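PDB 4XSO: Alr3699 protein from Nostoc sp., which belongs to the GT-B glycosyltransferases and is built of two Rossmann-like domains, its precise function being unassigned. Local coordinates for residues Lys176-Gly181 with Ala378-Ser383; His222-Ala227 with Val235-Val240. One frame throughout, in Å; residues are numbered along the deposited sequence.

Interaction 1. Residues Lys176-Gly181 with Ala378-Ser383; sequences KVIYNG and AETLSS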
# COMPACT_ATOMS: atom_id res chain seq x y z
N LYS A 176 -11.14 10.08 -20.53
CA LYS A 176 -11.24 10.06 -21.94
C LYS A 176 -11.97 8.78 -22.28
O LYS A 176 -11.58 7.72 -21.80
CB LYS A 176 -9.87 9.97 -22.58
CG LYS A 176 -10.00 9.98 -24.11
CD LYS A 176 -8.68 10.09 -24.85
CE LYS A 176 -8.87 9.56 -26.29
NZ LYS A 176 -9.93 10.24 -27.08
N VAL A 177 -12.93 8.83 -23.19
CA VAL A 177 -13.66 7.65 -23.57
C VAL A 177 -12.92 6.98 -24.73
O VAL A 177 -12.61 7.65 -25.66
CB VAL A 177 -15.13 7.93 -23.98
CG1 VAL A 177 -15.76 6.74 -24.62
CG2 VAL A 177 -15.97 8.39 -22.76
N ILE A 178 -12.60 5.70 -24.63
CA ILE A 178 -12.04 4.93 -25.78
C ILE A 178 -12.78 3.61 -25.74
O ILE A 178 -12.75 2.89 -24.77
CB ILE A 178 -10.54 4.68 -25.69
CG1 ILE A 178 -9.76 5.97 -25.66
CG2 ILE A 178 -10.05 3.85 -26.90
CD1 ILE A 178 -8.28 5.74 -25.57
N TYR A 179 -13.48 3.31 -26.85
CA TYR A 179 -14.38 2.16 -26.93
C TYR A 179 -13.47 0.91 -27.13
O TYR A 179 -12.33 1.04 -27.49
CB TYR A 179 -15.33 2.41 -28.11
CG TYR A 179 -16.38 3.50 -27.87
CD1 TYR A 179 -17.24 3.40 -26.78
CD2 TYR A 179 -16.61 4.54 -28.79
CE1 TYR A 179 -18.24 4.35 -26.53
CE2 TYR A 179 -17.65 5.50 -28.53
CZ TYR A 179 -18.46 5.39 -27.40
OH TYR A 179 -19.53 6.32 -27.05
N ASN A 180 -14.01 -0.28 -26.88
CA ASN A 180 -13.42 -1.57 -27.22
C ASN A 180 -13.23 -1.66 -28.76
O ASN A 180 -14.02 -1.12 -29.57
CB ASN A 180 -14.32 -2.71 -26.75
CG ASN A 180 -14.32 -2.93 -25.23
OD1 ASN A 180 -14.05 -2.04 -24.41
ND2 ASN A 180 -14.76 -4.09 -24.85
N GLY A 181 -12.16 -2.29 -29.17
CA GLY A 181 -11.89 -2.44 -30.62
C GLY A 181 -12.05 -3.91 -31.00
O GLY A 181 -11.92 -4.76 -30.15
N ALA A 378 -2.61 4.53 -28.41
CA ALA A 378 -1.19 4.90 -28.62
C ALA A 378 -1.03 6.43 -28.54
O ALA A 378 -0.17 6.92 -27.85
CB ALA A 378 -0.71 4.42 -29.99
N GLU A 379 -1.89 7.19 -29.23
CA GLU A 379 -1.84 8.65 -29.15
C GLU A 379 -2.06 9.12 -27.75
O GLU A 379 -1.34 10.00 -27.24
CB GLU A 379 -2.86 9.31 -30.09
CG GLU A 379 -2.41 9.01 -31.53
CD GLU A 379 -3.26 9.62 -32.66
OE1 GLU A 379 -4.16 10.44 -32.42
OE2 GLU A 379 -3.00 9.23 -33.84
N THR A 380 -3.02 8.51 -27.08
CA THR A 380 -3.27 8.97 -25.72
C THR A 380 -2.06 8.63 -24.79
O THR A 380 -1.68 9.44 -23.98
CB THR A 380 -4.60 8.41 -25.23
OG1 THR A 380 -5.67 8.78 -26.14
CG2 THR A 380 -4.89 8.98 -23.88
N LEU A 381 -1.43 7.47 -24.95
CA LEU A 381 -0.21 7.15 -24.18
C LEU A 381 0.99 8.09 -24.50
O LEU A 381 1.72 8.49 -23.60
CB LEU A 381 0.18 5.70 -24.37
CG LEU A 381 -0.82 4.76 -23.69
CD1 LEU A 381 -0.48 3.33 -24.03
CD2 LEU A 381 -0.91 4.98 -22.18
N SER A 382 1.18 8.47 -25.75
CA SER A 382 2.33 9.33 -26.07
C SER A 382 2.07 10.75 -25.56
O SER A 382 2.98 11.50 -25.26
CB SER A 382 2.59 9.34 -27.55
OG SER A 382 1.48 9.92 -28.15
N SER A 383 0.80 11.11 -25.45
CA SER A 383 0.38 12.32 -24.78
C SER A 383 0.90 12.47 -23.33
O SER A 383 0.80 13.53 -22.78
CB SER A 383 -1.14 12.36 -24.79
OG SER A 383 -1.63 13.38 -23.97
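The C-terminal helix 370-382 packs here against the N-terminal Rossmann-like domain, on an edge strand and the loop just after it. Thr-380 of the helix meets Lys-176 of the strand and Ile-178 of the loop. The contact is small and is made by side chains alone. Lys-176 does most of the touching, and with its methylenes rather than its ammonium group. Lys-176 CE lies 3.3 Å from Thr-380 OG1, and Lys-176 CD lies 3.5 Å from it. Lys-176 CD also comes within 4.1 Å of the methyl CG2 of Thr-380. The lysine leaves the strand with CG anti to the backbone N and stays extended as far as CE. It then bends at chi4 (56°), which turns NZ away from Thr-380 and toward a bound glycerol, where it makes a hydrogen bond. Ile-178 approaches the same hydroxyl with its delta methyl: Ile-178 CD1 is 4.0 Å from Thr-380 OG1. These two side chains overlap while heading opposite ways.

In GT-B proteins the last helix commonly crosses back from the second domain to the first, and helix 370-382 fits this pattern. The receiving strand 175-177 is one of the two outermost strands of its parallel sheet, and its backbone pairs with strand 153-156. Ile-178 also touches Ile-373, Gln-376 and Ile-377 of the helix, so the contact reaches beyond Thr-380.

The polar need of Thr-380 OG1 is met within the helix, by a hydrogen bond to Gln-376 O. Near the helix end, Glu-379 O accepts two bonds. Ser-383 N reaches Glu-379 O at 3.0 Å. Ser-382 OG also lies 3.0 Å from Glu-379 O, tilted 31° from the carbonyl plane.

Interaction 2. Residues His222-Ala227 with Val235-Val240; sequences HILIDA and VTAILV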
# COMPACT_ATOMS: atom_id res chain seq x y z
N HIS A 222 -34.48 -15.05 -19.84
CA HIS A 222 -35.91 -15.26 -19.54
C HIS A 222 -36.82 -14.21 -20.19
O HIS A 222 -37.98 -14.48 -20.50
CB HIS A 222 -36.14 -15.34 -18.00
CG HIS A 222 -35.86 -14.04 -17.28
ND1 HIS A 222 -34.57 -13.61 -17.00
CD2 HIS A 222 -36.69 -13.07 -16.84
CE1 HIS A 222 -34.64 -12.43 -16.41
NE2 HIS A 222 -35.91 -12.07 -16.33
N ILE A 223 -36.28 -13.03 -20.44
CA ILE A 223 -37.01 -11.97 -21.14
C ILE A 223 -37.21 -12.35 -22.64
O ILE A 223 -38.31 -12.20 -23.15
CB ILE A 223 -36.25 -10.60 -21.02
CG1 ILE A 223 -35.92 -10.26 -19.57
CG2 ILE A 223 -37.03 -9.46 -21.70
CD1 ILE A 223 -37.17 -9.94 -18.77
N LEU A 224 -36.16 -12.84 -23.33
CA LEU A 224 -36.30 -13.34 -24.69
C LEU A 224 -37.35 -14.46 -24.74
O LEU A 224 -38.17 -14.52 -25.65
CB LEU A 224 -34.93 -13.78 -25.28
CG LEU A 224 -34.99 -14.44 -26.67
CD1 LEU A 224 -35.54 -13.46 -27.69
CD2 LEU A 224 -33.58 -14.88 -27.10
N ILE A 225 -37.28 -15.39 -23.79
CA ILE A 225 -38.22 -16.52 -23.71
C ILE A 225 -39.68 -16.00 -23.53
O ILE A 225 -40.52 -16.38 -24.33
CB ILE A 225 -37.76 -17.54 -22.64
CG1 ILE A 225 -36.42 -18.15 -23.08
CG2 ILE A 225 -38.81 -18.62 -22.47
CD1 ILE A 225 -35.62 -18.71 -21.94
N ASP A 226 -39.94 -15.05 -22.60
CA ASP A 226 -41.29 -14.46 -22.50
C ASP A 226 -41.72 -13.79 -23.81
O ASP A 226 -42.81 -14.00 -24.30
CB ASP A 226 -41.37 -13.44 -21.40
CG ASP A 226 -41.42 -14.03 -20.02
OD1 ASP A 226 -41.82 -15.19 -19.90
OD2 ASP A 226 -41.05 -13.33 -19.03
N ALA A 227 -40.81 -13.05 -24.46
CA ALA A 227 -41.17 -12.47 -25.74
C ALA A 227 -41.46 -13.55 -26.81
O ALA A 227 -42.31 -13.35 -27.67
CB ALA A 227 -40.07 -11.54 -26.24
N VAL A 235 -40.74 -18.32 -35.32
CA VAL A 235 -39.69 -17.72 -34.53
C VAL A 235 -39.14 -18.70 -33.53
O VAL A 235 -39.84 -19.13 -32.58
CB VAL A 235 -40.14 -16.43 -33.78
CG1 VAL A 235 -38.96 -15.82 -33.00
CG2 VAL A 235 -40.72 -15.40 -34.74
N THR A 236 -37.83 -18.97 -33.66
CA THR A 236 -37.09 -19.77 -32.66
C THR A 236 -35.87 -19.03 -32.10
O THR A 236 -35.27 -18.15 -32.77
CB THR A 236 -36.52 -21.07 -33.24
OG1 THR A 236 -35.56 -20.74 -34.22
CG2 THR A 236 -37.53 -21.88 -33.86
N ALA A 237 -35.54 -19.37 -30.87
CA ALA A 237 -34.42 -18.75 -30.18
C ALA A 237 -33.25 -19.75 -30.05
O ALA A 237 -33.46 -20.93 -29.83
CB ALA A 237 -34.89 -18.23 -28.84
N ILE A 238 -32.02 -19.30 -30.31
CA ILE A 238 -30.85 -20.07 -29.97
C ILE A 238 -30.18 -19.34 -28.87
O ILE A 238 -29.95 -18.11 -28.95
CB ILE A 238 -29.87 -20.34 -31.17
CG1 ILE A 238 -29.34 -19.04 -31.76
CG2 ILE A 238 -30.56 -21.12 -32.29
CD1 ILE A 238 -28.15 -19.27 -32.69
N LEU A 239 -29.91 -20.08 -27.80
CA LEU A 239 -29.17 -19.58 -26.62
C LEU A 239 -27.78 -20.17 -26.67
O LEU A 239 -27.59 -21.41 -26.60
CB LEU A 239 -29.85 -19.94 -25.30
CG LEU A 239 -31.35 -19.60 -25.26
CD1 LEU A 239 -31.85 -19.82 -23.84
CD2 LEU A 239 -31.63 -18.20 -25.61
N VAL A 240 -26.80 -19.28 -26.77
CA VAL A 240 -25.44 -19.67 -26.91
C VAL A 240 -24.72 -19.15 -25.72
O VAL A 240 -24.70 -17.95 -25.44
CB VAL A 240 -24.85 -19.11 -28.22
CG1 VAL A 240 -23.48 -19.64 -28.45
CG2 VAL A 240 -25.75 -19.49 -29.40
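Leu-224 carries its CG anti to the backbone N (chi1 175°), which sends the branched end of the side chain from the helix toward strand 235-240. Leu-239 answers from the strand with CG beside the backbone N (chi1 -50°) and anti to the carbonyl carbon. The two leucine side chains lie side by side, pointing opposite ways. Their methyls meet alongside, with Leu-224 CD2 4.1 Å from Leu-239 CD2. The same Leu-224 CD2 methyl also sits over the small side chain of Ala-237, at 4.0 Å from its CB. One leucine branch thus touches two alternate residues of the strand.

Ile-225 joins from the flank. Its CB does not point straight at the strand, but the end of the chain comes closer, and Ile-225 CD1 reaches 4.4 Å from Leu-239 CD1. Leu-239 therefore offers one methyl to each of the two helix residues. All four touching side chains are buried and apolar, and no hydrogen bond crosses between the segments.

The alternation of the strand decides which residues face the helix. Ala-237 and Leu-239 point toward it, while the intervening Ile-238 points away, to the other face of the sheet. The axes of segments 222-227 and 235-240 come within 9.6 Å and run nearly antiparallel, at 167°. Across the two segments the nearest CA atoms are those of Ala-237 and Ile-225, 7.8 Å apart.

Neighbours complete the layer. Leu-224 also rests on Val-209 and His-211 of strand 207-212, and Ile-225 touches Gln-257 and Ile-258 of helix 248-260. Gln-257 NE2 is hydrogen-bonded to His-222 O and Asp-226 OD1. Strand 207-212, helix 221-228 and strand 235-240 form a beta-alpha-beta unit, with the helix packed on the parallel sheet as in Rossmann-like domains.

In the fold
From the N terminus, the chain first builds the seven-stranded parallel sheet, which ends at strand 175-177. It then passes into the second domain. There helix 221-228 leads within a few residues to strand 235-240, and interaction 2 closes this short loop. The chain completes the second sheet and returns through helices 350-368 and 370-382. Interaction 1 closes this long excursion of 196 residues. Interaction 2 falls wholly within it, so the two nest and do not cross. Interaction 2 is internal to the second domain, whereas interaction 1 ties the C-terminal helix to the first. Their centres are 37 Å apart and lie on opposite sides of the chain's centre.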